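Local coordinates for protein beta-L-arabinobiosidase (PDB 5MQR) that probably hydrolyses arabinose-containing glycosidic linkages in plant pectin for a gut bacterium, as a multidomain beta-L-arabinobiosidase, at residues A59-P64 against T587-D592; S96-P101 against V393-M398; F330-A335 against G353-M358; P357-G362 against D454-A459. All coordinates share one frame; numbering follows the deposited sequence.

Contact 1: A59-P64 against T587-D592; sequences ANREHP and TYDLPD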
loop_
_atom_site.group_PDB
_atom_site.type_symbol
_atom_site.label_atom_id
_atom_site.label_comp_id
_atom_site.label_asym_id
_atom_site.label_seq_id
_atom_site.Cartn_x
_atom_site.Cartn_y
_atom_site.Cartn_z
ATOM N N ALA A 59 -25.482 28.156 1.009
ATOM C CA ALA A 59 -26.264 29.330 0.567
ATOM C C ALA A 59 -27.684 29.290 1.108
ATOM O O ALA A 59 -28.314 28.231 1.113
ATOM C CB ALA A 59 -26.298 29.417 -0.952
ATOM N N ASN A 60 -28.181 30.436 1.559
ATOM C CA ASN A 60 -29.574 30.547 2.006
ATOM C C ASN A 60 -30.047 31.971 1.889
ATOM O O ASN A 60 -29.718 32.802 2.732
ATOM C CB ASN A 60 -29.696 30.071 3.454
ATOM C CG ASN A 60 -31.123 29.724 3.857
ATOM O OD1 ASN A 60 -32.100 30.408 3.500
ATOM N ND2 ASN A 60 -31.250 28.654 4.628
ATOM N N ARG A 61 -30.841 32.248 0.859
ATOM C CA ARG A 61 -31.397 33.586 0.632
ATOM C C ARG A 61 -32.439 33.999 1.675
ATOM O O ARG A 61 -32.533 35.174 2.041
ATOM C CB ARG A 61 -32.022 33.665 -0.760
ATOM C CG ARG A 61 -32.566 35.051 -1.137
ATOM C CD ARG A 61 -33.233 34.993 -2.500
ATOM N NE ARG A 61 -32.312 34.456 -3.497
ATOM C CZ ARG A 61 -32.642 33.765 -4.588
ATOM N NH1 ARG A 61 -33.898 33.478 -4.896
ATOM N NH2 ARG A 61 -31.666 33.335 -5.395
ATOM N N GLU A 62 -33.211 33.024 2.131
ATOM C CA GLU A 62 -34.353 33.261 2.991
ATOM C C GLU A 62 -33.919 33.509 4.418
ATOM O O GLU A 62 -34.617 34.187 5.133
ATOM C CB GLU A 62 -35.346 32.093 2.927
ATOM C CG GLU A 62 -36.048 31.966 1.574
ATOM C CD GLU A 62 -35.252 31.239 0.476
ATOM O OE1 GLU A 62 -34.221 30.595 0.750
ATOM O OE2 GLU A 62 -35.672 31.317 -0.694
ATOM N N HIS A 63 -32.770 32.978 4.811
ATOM C CA HIS A 63 -32.252 33.117 6.168
ATOM C C HIS A 63 -30.788 33.569 6.117
ATOM O O HIS A 63 -29.856 32.807 6.484
ATOM C CB HIS A 63 -32.445 31.804 6.909
ATOM C CG HIS A 63 -33.870 31.362 6.925
ATOM N ND1 HIS A 63 -34.783 31.858 7.822
ATOM C CD2 HIS A 63 -34.559 30.529 6.108
ATOM C CE1 HIS A 63 -35.967 31.324 7.582
ATOM N NE2 HIS A 63 -35.857 30.514 6.549
ATOM N N PRO A 64 -30.575 34.812 5.657
ATOM C CA PRO A 64 -29.221 35.334 5.565
ATOM C C PRO A 64 -28.577 35.540 6.954
ATOM O O PRO A 64 -29.240 35.958 7.927
ATOM C CB PRO A 64 -29.419 36.688 4.852
ATOM C CG PRO A 64 -30.777 37.137 5.308
ATOM C CD PRO A 64 -31.577 35.849 5.328
ATOM N N THR A 587 -33.319 27.881 -14.219
ATOM C CA THR A 587 -33.912 29.186 -13.981
ATOM C C THR A 587 -34.876 29.191 -12.796
ATOM O O THR A 587 -35.386 30.230 -12.453
ATOM C CB THR A 587 -34.660 29.673 -15.247
ATOM O OG1 THR A 587 -35.539 28.632 -15.721
ATOM C CG2 THR A 587 -33.661 30.024 -16.344
ATOM N N TYR A 588 -35.128 28.063 -12.153
ATOM C CA TYR A 588 -36.134 28.007 -11.072
ATOM C C TYR A 588 -35.405 27.838 -9.740
ATOM O O TYR A 588 -34.256 27.399 -9.711
ATOM C CB TYR A 588 -37.151 26.858 -11.309
ATOM C CG TYR A 588 -36.515 25.497 -11.577
ATOM C CD1 TYR A 588 -36.112 24.694 -10.532
ATOM C CD2 TYR A 588 -36.318 25.021 -12.884
ATOM C CE1 TYR A 588 -35.540 23.456 -10.752
ATOM C CE2 TYR A 588 -35.736 23.759 -13.122
ATOM C CZ TYR A 588 -35.351 22.986 -12.042
ATOM O OH TYR A 588 -34.749 21.733 -12.197
ATOM N N ASP A 589 -36.063 28.218 -8.654
ATOM C CA ASP A 589 -35.641 27.825 -7.331
ATOM C C ASP A 589 -36.461 26.609 -6.942
ATOM O O ASP A 589 -37.588 26.442 -7.380
ATOM C CB ASP A 589 -35.831 28.952 -6.300
ATOM C CG ASP A 589 -34.945 30.195 -6.576
ATOM O OD1 ASP A 589 -34.072 30.135 -7.479
ATOM O OD2 ASP A 589 -35.122 31.234 -5.884
ATOM N N LEU A 590 -35.875 25.740 -6.137
ATOM C CA LEU A 590 -36.621 24.634 -5.567
ATOM C C LEU A 590 -37.607 25.165 -4.499
ATOM O O LEU A 590 -37.304 26.147 -3.797
ATOM C CB LEU A 590 -35.689 23.600 -4.943
ATOM C CG LEU A 590 -34.687 22.918 -5.885
ATOM C CD1 LEU A 590 -33.845 21.952 -5.074
ATOM C CD2 LEU A 590 -35.400 22.233 -7.049
ATOM N N PRO A 591 -38.780 24.512 -4.375
ATOM C CA PRO A 591 -39.733 24.982 -3.368
ATOM C C PRO A 591 -39.165 24.897 -1.963
ATOM O O PRO A 591 -38.529 23.908 -1.605
ATOM C CB PRO A 591 -40.929 24.031 -3.542
ATOM C CG PRO A 591 -40.838 23.547 -4.970
ATOM C CD PRO A 591 -39.342 23.401 -5.178
ATOM N N ASP A 592 -39.376 25.947 -1.186
ATOM C CA ASP A 592 -38.895 26.006 0.202
ATOM C C ASP A 592 -37.363 25.868 0.251
ATOM O O ASP A 592 -36.804 25.160 1.085
ATOM C CB ASP A 592 -39.629 24.964 1.080
ATOM C CG ASP A 592 -39.537 25.265 2.588
ATOM O OD1 ASP A 592 -39.114 26.365 3.015
ATOM O OD2 ASP A 592 -39.918 24.374 3.363
HETATM O O HOH W 1 -32.414 32.194 -7.715
HETATM O O HOH W 2 -36.365 30.708 -3.432
#
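Arg61 and Asp589 meet at the protein surface through one pair of charged atoms, NH1 to OD2 at 2.7 Å, a salt bridge whose hydrogen bond is weak because the N-H points well off the oxygen (128°). Arg61 leaves the backbone with CG opposite N (chi1 -177°) and runs straight until a bend at chi3, which turns the guanidinium so that its edge receives OD2. The two side chains cross at roughly a right angle, and their flat groups are 48° apart, far from a parallel bidentate pairing. A water bridges the second pair of atoms instead, accepting from Arg61 NH2 at 2.7 Å and lying equally close to Asp589 OD1. Another water donates to both Glu62 OE2 and Asp589 OD2, bridging these like charges, whose oxygens are 5.2 Å apart. Gly361 N also binds Asp589 OD1, and Thr73 OG1 pairs with Arg61 NH2. The bridge joins the loop after strand 52-57, where Asn60 OD1 and His63 N form an Asx motif, to the loop before strand 600-610.

Contact 2: S96-P101 against V393-M398; sequences SDEHVP and VNKEDM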
loop_
_atom_site.group_PDB
_atom_site.type_symbol
_atom_site.label_atom_id
_atom_site.label_comp_id
_atom_site.label_asym_id
_atom_site.label_seq_id
_atom_site.Cartn_x
_atom_site.Cartn_y
_atom_site.Cartn_z
ATOM N N SER A 96 -27.166 36.342 -6.894
ATOM C CA SER A 96 -27.835 35.180 -7.478
ATOM C C SER A 96 -27.336 34.673 -8.822
ATOM O O SER A 96 -27.461 33.480 -9.092
ATOM C CB SER A 96 -29.337 35.475 -7.604
ATOM O OG SER A 96 -29.530 36.622 -8.405
ATOM N N ASP A 97 -26.827 35.565 -9.667
ATOM C CA ASP A 97 -26.531 35.246 -11.060
ATOM C C ASP A 97 -25.088 35.633 -11.412
ATOM O O ASP A 97 -24.595 36.700 -11.021
ATOM C CB ASP A 97 -27.507 35.992 -11.956
ATOM C CG ASP A 97 -28.945 35.507 -11.791
ATOM O OD1 ASP A 97 -29.659 35.954 -10.870
ATOM O OD2 ASP A 97 -29.380 34.664 -12.590
ATOM N N GLU A 98 -24.415 34.750 -12.134
ATOM C CA GLU A 98 -23.070 35.015 -12.655
ATOM C C GLU A 98 -23.113 36.228 -13.558
ATOM O O GLU A 98 -24.020 36.360 -14.405
ATOM C CB GLU A 98 -22.515 33.807 -13.438
ATOM C CG GLU A 98 -21.033 33.912 -13.803
ATOM C CD GLU A 98 -20.447 32.608 -14.343
ATOM O OE1 GLU A 98 -20.242 31.662 -13.559
ATOM O OE2 GLU A 98 -20.207 32.533 -15.566
ATOM N N HIS A 99 -22.169 37.139 -13.305
ATOM C CA HIS A 99 -22.019 38.387 -14.054
ATOM C C HIS A 99 -23.192 39.358 -13.903
ATOM O O HIS A 99 -23.347 40.290 -14.723
ATOM C CB HIS A 99 -21.754 38.103 -15.546
ATOM C CG HIS A 99 -20.560 37.225 -15.795
ATOM N ND1 HIS A 99 -20.374 36.539 -16.975
ATOM C CD2 HIS A 99 -19.489 36.931 -15.015
ATOM C CE1 HIS A 99 -19.242 35.860 -16.913
ATOM N NE2 HIS A 99 -18.690 36.078 -15.733
ATOM N N VAL A 100 -23.999 39.162 -12.859
ATOM C CA VAL A 100 -25.051 40.108 -12.521
ATOM C C VAL A 100 -24.649 40.730 -11.193
ATOM O O VAL A 100 -24.590 40.027 -10.175
ATOM C CB VAL A 100 -26.454 39.459 -12.451
ATOM C CG1 VAL A 100 -27.515 40.495 -12.051
ATOM C CG2 VAL A 100 -26.794 38.824 -13.800
ATOM N N PRO A 101 -24.360 42.043 -11.199
ATOM C CA PRO A 101 -23.895 42.704 -9.978
ATOM C C PRO A 101 -24.984 42.780 -8.900
ATOM O O PRO A 101 -26.151 42.582 -9.225
ATOM C CB PRO A 101 -23.512 44.101 -10.455
ATOM C CG PRO A 101 -24.320 44.329 -11.692
ATOM C CD PRO A 101 -24.578 42.990 -12.308
ATOM N N VAL A 393 -19.878 23.659 -5.138
ATOM C CA VAL A 393 -20.848 22.710 -5.667
ATOM C C VAL A 393 -21.986 23.533 -6.222
ATOM O O VAL A 393 -22.566 24.352 -5.499
ATOM C CB VAL A 393 -21.335 21.712 -4.607
ATOM C CG1 VAL A 393 -22.540 20.922 -5.111
ATOM C CG2 VAL A 393 -20.187 20.784 -4.204
ATOM N N ASN A 394 -22.296 23.306 -7.500
ATOM C CA ASN A 394 -23.346 24.038 -8.236
ATOM C C ASN A 394 -23.114 25.538 -8.362
ATOM O O ASN A 394 -24.053 26.264 -8.658
ATOM C CB ASN A 394 -24.733 23.815 -7.586
ATOM C CG ASN A 394 -25.121 22.365 -7.508
ATOM O OD1 ASN A 394 -24.864 21.595 -8.416
ATOM N ND2 ASN A 394 -25.765 21.993 -6.429
ATOM N N LYS A 395 -21.895 26.025 -8.138
ATOM C CA LYS A 395 -21.665 27.482 -7.959
ATOM C C LYS A 395 -22.613 28.078 -6.915
ATOM O O LYS A 395 -23.099 29.207 -7.059
ATOM C CB LYS A 395 -21.805 28.248 -9.262
ATOM C CG LYS A 395 -21.177 27.557 -10.460
ATOM C CD LYS A 395 -20.933 28.564 -11.589
ATOM C CE LYS A 395 -20.363 27.855 -12.803
ATOM N NZ LYS A 395 -20.352 28.692 -14.045
ATOM N N GLU A 396 -22.830 27.326 -5.841
ATOM C CA GLU A 396 -23.828 27.687 -4.817
ATOM C C GLU A 396 -23.299 27.512 -3.400
ATOM O O GLU A 396 -23.415 28.411 -2.565
ATOM C CB GLU A 396 -25.082 26.838 -5.017
ATOM C CG GLU A 396 -26.231 27.165 -4.069
ATOM C CD GLU A 396 -27.559 26.562 -4.517
ATOM O OE1 GLU A 396 -28.157 27.110 -5.465
ATOM O OE2 GLU A 396 -28.005 25.549 -3.923
ATOM N N ASP A 397 -22.777 26.322 -3.124
ATOM C CA ASP A 397 -22.238 25.984 -1.815
ATOM C C ASP A 397 -20.709 25.849 -1.924
ATOM O O ASP A 397 -20.215 25.314 -2.903
ATOM C CB ASP A 397 -22.854 24.665 -1.325
ATOM C CG ASP A 397 -24.353 24.746 -1.161
ATOM O OD1 ASP A 397 -24.816 25.826 -0.753
ATOM O OD2 ASP A 397 -25.079 23.740 -1.422
HETATM N N MSE A 398 -19.985 26.323 -0.904
HETATM C CA MSE A 398 -18.517 26.253 -0.868
HETATM C C MSE A 398 -18.111 25.076 -0.018
HETATM O O MSE A 398 -18.657 24.846 1.084
HETATM C CB MSE A 398 -17.881 27.552 -0.377
HETATM C CG MSE A 398 -18.347 28.816 -1.088
HETATM SE SE MSE A 398 -18.275 28.617 -3.026
HETATM C CE MSE A 398 -16.332 28.390 -3.190
#
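Glu98 and Lys395 span the gap between two loops whose nearest CA atoms are 9.0 Å apart, showing how two long side chains can join turns that are otherwise well separated. Glu98 sits at the second position of a type II beta turn running from Asp97 to Val100, between strands 86-94 and 104-110 of the N-terminal propeller region. Its CB points toward the other loop, and CG, opposite the backbone N (chi1 -170°), lies 3.6 Å above the ring plane of His99, offset toward the rim. The chain then continues extended to CD, 3.9 Å from Lys395 NZ. Of the two carboxylate oxygens, OE1 makes the bond: NZ donates to it at 3.0 Å from the syn side, 23° out of the carboxylate plane, while OE2 stays 4.1 Å from NZ. Lys395 CD also passes 3.7 Å from OE1, so the oxygen rests beside the last methylenes of the aliphatic chain as well as the ammonium. Lys395 belongs to the turn between strands 387-393 and 397-403, where Glu396 and Asp397 face Val393 in a classic beta bulge. Tyr74 OH gives OE1 a second partner, and NZ is also bonded to Tyr364 O and to a phosphate oxygen of the phosphotyrosine at position 371. With both residues buried, the carboxylate, carbonyl and phosphate oxygens round NZ would probably favour a protonated lysine, and NZ with Tyr74 OH a charged Glu98.

Contact 3: F330-A335 against G353-M358; sequences FRWPLA and GEITPM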
loop_
_atom_site.group_PDB
_atom_site.type_symbol
_atom_site.label_atom_id
_atom_site.label_comp_id
_atom_site.label_asym_id
_atom_site.label_seq_id
_atom_site.Cartn_x
_atom_site.Cartn_y
_atom_site.Cartn_z
ATOM N N PHE A 330 -19.273 16.558 -17.974
ATOM C CA PHE A 330 -20.196 17.083 -16.973
ATOM C C PHE A 330 -19.359 17.416 -15.751
ATOM O O PHE A 330 -18.256 16.870 -15.584
ATOM C CB PHE A 330 -21.247 16.036 -16.630
ATOM C CG PHE A 330 -22.043 15.574 -17.823
ATOM C CD1 PHE A 330 -21.565 14.560 -18.645
ATOM C CD2 PHE A 330 -23.261 16.157 -18.122
ATOM C CE1 PHE A 330 -22.288 14.129 -19.741
ATOM C CE2 PHE A 330 -23.993 15.749 -19.235
ATOM C CZ PHE A 330 -23.502 14.727 -20.050
ATOM N N ARG A 331 -19.858 18.296 -14.891
ATOM C CA ARG A 331 -19.090 18.682 -13.717
ATOM C C ARG A 331 -19.312 17.746 -12.546
ATOM O O ARG A 331 -19.588 18.178 -11.446
ATOM C CB ARG A 331 -19.343 20.152 -13.374
ATOM C CG ARG A 331 -19.055 21.037 -14.567
ATOM C CD ARG A 331 -19.080 22.506 -14.217
ATOM N NE ARG A 331 -18.826 23.328 -15.399
ATOM C CZ ARG A 331 -18.321 24.565 -15.398
ATOM N NH1 ARG A 331 -18.017 25.200 -14.265
ATOM N NH2 ARG A 331 -18.113 25.183 -16.559
ATOM N N TRP A 332 -19.125 16.453 -12.778
ATOM C CA TRP A 332 -19.138 15.450 -11.712
ATOM C C TRP A 332 -18.523 14.135 -12.201
ATOM O O TRP A 332 -18.471 13.916 -13.386
ATOM C CB TRP A 332 -20.567 15.180 -11.261
ATOM C CG TRP A 332 -21.460 14.479 -12.264
ATOM C CD1 TRP A 332 -21.495 13.141 -12.541
ATOM C CD2 TRP A 332 -22.473 15.076 -13.074
ATOM N NE1 TRP A 332 -22.479 12.865 -13.470
ATOM C CE2 TRP A 332 -23.081 14.040 -13.827
ATOM C CE3 TRP A 332 -22.935 16.386 -13.237
ATOM C CZ2 TRP A 332 -24.122 14.281 -14.741
ATOM C CZ3 TRP A 332 -23.991 16.625 -14.145
ATOM C CH2 TRP A 332 -24.571 15.579 -14.874
ATOM N N PRO A 333 -18.035 13.276 -11.318
ATOM C CA PRO A 333 -17.676 13.620 -9.938
ATOM C C PRO A 333 -16.422 14.477 -9.903
ATOM O O PRO A 333 -15.916 14.889 -10.945
ATOM C CB PRO A 333 -17.375 12.263 -9.323
ATOM C CG PRO A 333 -16.770 11.504 -10.481
ATOM C CD PRO A 333 -17.442 11.993 -11.730
ATOM N N LEU A 334 -15.945 14.754 -8.705
ATOM C CA LEU A 334 -14.623 15.332 -8.545
ATOM C C LEU A 334 -13.734 14.134 -8.215
ATOM O O LEU A 334 -14.050 13.361 -7.297
ATOM C CB LEU A 334 -14.596 16.355 -7.422
ATOM C CG LEU A 334 -13.359 17.255 -7.356
ATOM C CD1 LEU A 334 -13.318 18.171 -8.569
ATOM C CD2 LEU A 334 -13.388 18.087 -6.089
ATOM N N ALA A 335 -12.667 13.968 -8.989
ATOM C CA ALA A 335 -11.819 12.784 -8.932
ATOM C C ALA A 335 -10.362 13.175 -8.715
ATOM O O ALA A 335 -9.990 14.344 -8.835
ATOM C CB ALA A 335 -11.963 12.008 -10.235
ATOM N N GLY A 353 -18.277 12.592 -4.734
ATOM C CA GLY A 353 -19.192 11.908 -5.646
ATOM C C GLY A 353 -20.658 12.197 -5.465
ATOM O O GLY A 353 -21.488 11.602 -6.148
ATOM N N GLU A 354 -20.971 13.123 -4.565
ATOM C CA GLU A 354 -22.348 13.563 -4.297
ATOM C C GLU A 354 -22.663 14.856 -5.061
ATOM O O GLU A 354 -21.759 15.645 -5.368
ATOM C CB GLU A 354 -22.507 13.812 -2.794
ATOM C CG GLU A 354 -22.260 12.581 -1.923
ATOM C CD GLU A 354 -23.370 11.542 -2.051
ATOM O OE1 GLU A 354 -24.538 11.938 -2.277
ATOM O OE2 GLU A 354 -23.096 10.323 -1.906
ATOM N N ILE A 355 -23.937 15.061 -5.392
ATOM C CA ILE A 355 -24.376 16.323 -5.957
ATOM C C ILE A 355 -25.612 16.769 -5.177
ATOM O O ILE A 355 -26.729 16.262 -5.399
ATOM C CB ILE A 355 -24.709 16.251 -7.468
ATOM C CG1 ILE A 355 -23.541 15.692 -8.292
ATOM C CG2 ILE A 355 -25.111 17.636 -8.000
ATOM C CD1 ILE A 355 -23.876 15.484 -9.759
ATOM N N THR A 356 -25.399 17.716 -4.268
ATOM C CA THR A 356 -26.475 18.487 -3.672
ATOM C C THR A 356 -27.365 19.017 -4.814
ATOM O O THR A 356 -26.835 19.448 -5.841
ATOM C CB THR A 356 -25.901 19.685 -2.887
ATOM O OG1 THR A 356 -24.821 19.244 -2.049
ATOM C CG2 THR A 356 -26.963 20.324 -2.021
ATOM N N PRO A 357 -28.700 18.953 -4.670
ATOM C CA PRO A 357 -29.531 19.649 -5.656
ATOM C C PRO A 357 -29.266 21.173 -5.622
ATOM O O PRO A 357 -29.070 21.720 -4.541
ATOM C CB PRO A 357 -30.968 19.337 -5.221
ATOM C CG PRO A 357 -30.899 18.449 -4.047
ATOM C CD PRO A 357 -29.490 18.428 -3.548
HETATM N N MSE A 358 -29.222 21.833 -6.801
HETATM C CA MSE A 358 -29.107 23.285 -6.838
HETATM C C MSE A 358 -30.431 23.861 -6.395
HETATM O O MSE A 358 -31.456 23.650 -7.030
HETATM C CB MSE A 358 -28.788 23.769 -8.242
HETATM C CG MSE A 358 -28.529 25.280 -8.325
HETATM SE SE MSE A 358 -28.414 25.816 -10.218
HETATM C CE MSE A 358 -26.891 24.733 -10.831
#
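Ile355 CD1 presses against the indole of Trp332 at the tight end of this contact, 3.6 Å from CB, CG and CD2 and 3.7 Å from CE3. The methyl stands 3.3 Å above the ring plane but toward the rim, making its approach oblique. Two torsions create the fit: Trp332 places CG between its backbone N and carbonyl carbon (chi1 68°), and Ile355 stretches its CG1 branch, with chi2 at 175°, so that CD1 extends away from the backbone to the indole. On the other side of the indole lies Phe330 CB, 3.6 Å from the plane and toward the rim, and Trp332 NE1 is tied to Pro38 O, which should limit rotation of the ring. The setting is a four-stranded antiparallel sheet in the BNR-repeat region, a propeller-like blade: residues 330-335 lead into its strand 334-339, while 353-358 depart just after its last strand, 349-350. The opposite end of the contact is looser. Pro333, which follows a cis peptide bond, approaches Gly353 only through CB and CA, at 4.1 Å, although the two CA atoms come within 4.9 Å. Gly353 is partly exposed, as is Glu354, whose CB points away from residues 330-335 and whose carboxylate pairs with Lys460 and Tyr458 OH.

Contact 4: P357-G362 against D454-A459; sequences PMRYGG and DPFDYA. With CA (calcium ion), chain J.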
loop_
_atom_site.group_PDB
_atom_site.type_symbol
_atom_site.label_atom_id
_atom_site.label_comp_id
_atom_site.label_asym_id
_atom_site.label_seq_id
_atom_site.Cartn_x
_atom_site.Cartn_y
_atom_site.Cartn_z
ATOM N N PRO A 357 -28.700 18.953 -4.670
ATOM C CA PRO A 357 -29.531 19.649 -5.656
ATOM C C PRO A 357 -29.266 21.173 -5.622
ATOM O O PRO A 357 -29.070 21.720 -4.541
ATOM C CB PRO A 357 -30.968 19.337 -5.221
ATOM C CG PRO A 357 -30.899 18.449 -4.047
ATOM C CD PRO A 357 -29.490 18.428 -3.548
HETATM N N MSE A 358 -29.222 21.833 -6.801
HETATM C CA MSE A 358 -29.107 23.285 -6.838
HETATM C C MSE A 358 -30.431 23.861 -6.395
HETATM O O MSE A 358 -31.456 23.650 -7.030
HETATM C CB MSE A 358 -28.788 23.769 -8.242
HETATM C CG MSE A 358 -28.529 25.280 -8.325
HETATM SE SE MSE A 358 -28.414 25.816 -10.218
HETATM C CE MSE A 358 -26.891 24.733 -10.831
ATOM N N ARG A 359 -30.435 24.571 -5.292
ATOM C CA ARG A 359 -31.584 25.163 -4.634
ATOM C C ARG A 359 -32.017 26.465 -5.278
ATOM O O ARG A 359 -33.215 26.738 -5.337
ATOM C CB ARG A 359 -31.307 25.329 -3.142
ATOM C CG ARG A 359 -31.005 23.982 -2.471
ATOM C CD ARG A 359 -30.743 24.081 -0.979
ATOM N NE ARG A 359 -29.729 25.046 -0.581
ATOM C CZ ARG A 359 -28.411 24.883 -0.702
ATOM N NH1 ARG A 359 -27.891 23.804 -1.290
ATOM N NH2 ARG A 359 -27.608 25.830 -0.254
ATOM N N TYR A 360 -31.057 27.239 -5.794
ATOM C CA TYR A 360 -31.333 28.541 -6.355
ATOM C C TYR A 360 -30.873 28.588 -7.792
ATOM O O TYR A 360 -29.678 28.436 -8.068
ATOM C CB TYR A 360 -30.633 29.632 -5.529
ATOM C CG TYR A 360 -31.052 29.641 -4.092
ATOM C CD1 TYR A 360 -32.257 30.230 -3.683
ATOM C CD2 TYR A 360 -30.259 29.048 -3.129
ATOM C CE1 TYR A 360 -32.639 30.239 -2.337
ATOM C CE2 TYR A 360 -30.627 29.044 -1.791
ATOM C CZ TYR A 360 -31.812 29.636 -1.397
ATOM O OH TYR A 360 -32.129 29.582 -0.053
ATOM N N GLY A 361 -31.824 28.805 -8.704
ATOM C CA GLY A 361 -31.521 29.020 -10.105
ATOM C C GLY A 361 -30.661 30.255 -10.288
ATOM O O GLY A 361 -30.543 31.095 -9.383
ATOM N N GLY A 362 -30.045 30.349 -11.455
ATOM C CA GLY A 362 -29.186 31.477 -11.772
ATOM C C GLY A 362 -28.328 31.339 -13.032
ATOM O O GLY A 362 -27.908 30.230 -13.413
ATOM N N ASP A 454 -31.389 18.837 6.824
ATOM C CA ASP A 454 -31.282 19.454 5.522
ATOM C C ASP A 454 -32.251 18.757 4.598
ATOM O O ASP A 454 -32.066 17.586 4.319
ATOM C CB ASP A 454 -29.850 19.313 4.975
ATOM C CG ASP A 454 -29.588 20.218 3.755
ATOM O OD1 ASP A 454 -30.556 20.524 3.008
ATOM O OD2 ASP A 454 -28.412 20.657 3.578
ATOM N N PRO A 455 -33.253 19.482 4.061
ATOM C CA PRO A 455 -34.172 18.857 3.102
ATOM C C PRO A 455 -33.564 18.479 1.779
ATOM O O PRO A 455 -34.205 17.762 1.011
ATOM C CB PRO A 455 -35.216 19.955 2.834
ATOM C CG PRO A 455 -35.054 20.926 3.954
ATOM C CD PRO A 455 -33.602 20.892 4.291
ATOM N N PHE A 456 -32.374 19.005 1.499
ATOM C CA PHE A 456 -31.736 18.839 0.213
ATOM C C PHE A 456 -30.412 18.069 0.256
ATOM O O PHE A 456 -29.743 17.958 -0.749
ATOM C CB PHE A 456 -31.562 20.225 -0.424
ATOM C CG PHE A 456 -32.862 20.944 -0.614
ATOM C CD1 PHE A 456 -33.712 20.599 -1.672
ATOM C CD2 PHE A 456 -33.269 21.905 0.286
ATOM C CE1 PHE A 456 -34.934 21.218 -1.839
ATOM C CE2 PHE A 456 -34.492 22.540 0.118
ATOM C CZ PHE A 456 -35.320 22.197 -0.944
ATOM N N ASP A 457 -30.034 17.518 1.392
ATOM C CA ASP A 457 -28.776 16.782 1.489
ATOM C C ASP A 457 -28.851 15.838 2.685
ATOM O O ASP A 457 -29.867 15.814 3.390
ATOM C CB ASP A 457 -27.564 17.760 1.587
ATOM C CG ASP A 457 -26.339 17.277 0.778
ATOM O OD1 ASP A 457 -26.186 16.037 0.616
ATOM O OD2 ASP A 457 -25.553 18.133 0.304
ATOM N N TYR A 458 -27.788 15.060 2.896
ATOM C CA TYR A 458 -27.729 14.099 3.975
ATOM C C TYR A 458 -26.311 13.967 4.482
ATOM O O TYR A 458 -25.371 14.422 3.813
ATOM C CB TYR A 458 -28.252 12.738 3.505
ATOM C CG TYR A 458 -27.819 12.342 2.115
ATOM C CD1 TYR A 458 -26.468 12.010 1.824
ATOM C CD2 TYR A 458 -28.749 12.258 1.089
ATOM C CE1 TYR A 458 -26.091 11.637 0.531
ATOM C CE2 TYR A 458 -28.383 11.870 -0.190
ATOM C CZ TYR A 458 -27.068 11.560 -0.467
ATOM O OH TYR A 458 -26.774 11.180 -1.746
ATOM N N ALA A 459 -26.189 13.359 5.666
ATOM C CA ALA A 459 -24.895 12.982 6.249
ATOM C C ALA A 459 -24.542 11.627 5.680
ATOM O O ALA A 459 -25.416 10.815 5.431
ATOM C CB ALA A 459 -24.964 12.913 7.767
HETATM CA CA CA J . -31.845 15.254 4.582
HETATM O O HOH W 3 -32.877 15.369 2.349
HETATM O O HOH W 4 -32.081 12.962 3.816
#
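Pro357 and Phe456 bring their backbones to 6.3 Å, CA to CA, where an irregular segment of the BNR-repeat region meets the type I beta turn from Asp454 to Asp457. An Asx turn is nested in it: Asp454 OD1 accepts from Phe456 N at 2.8 Å, with the donor tilted 37° out of the carboxylate plane. Phe456 carries the contact and is approached from two directions. Arg359 lays its aliphatic part over one ring face, CG 4.3 Å from the centroid and 21° off the normal, a CH-pi contact; CD comes closer still to the rim, 3.6 Å from CD2. Pro357 CG lies instead at the ring edge, 4.1 Å from Phe456 CB. A bend at chi3 leads the guanidinium away from the phenyl face, its plane 36° from the ring's, and NH1 forms salt bridges with Asp397 and Glu396. Packing on one side of the turn is thereby combined with metal binding through its backbone: the calcium ion, whose site also includes Asp452 and Glu597 and two waters, is held by Asp454 O and Asp457 O, each 2.4 Å from the metal.

From the N terminus, residues 59-64 open the longest loop, which contact 1 closes with 587-592 and which encloses the other three contacts. Contact 2 closes the next loop, from 96-101 to 393-398, and contact 3 is nested inside it, returning after only 18 residues. Contact 4 begins on Pro357 and Met358, the end of contact 3, and reaches 454-459, so it crosses contact 2. Contacts 1 and 2 tie N-terminal propeller loops to the loop before strand 600-610 and to the 387-393/397-403 hairpin; contact 3 stays within the BNR-repeat region, which contact 4 joins to the CBM-like region. Further bonds unite the set: Ala59 N with Asp397 OD1, Glu62 OE1 with Tyr360 OH, and Thr356 OG1 with Asp457 OD2.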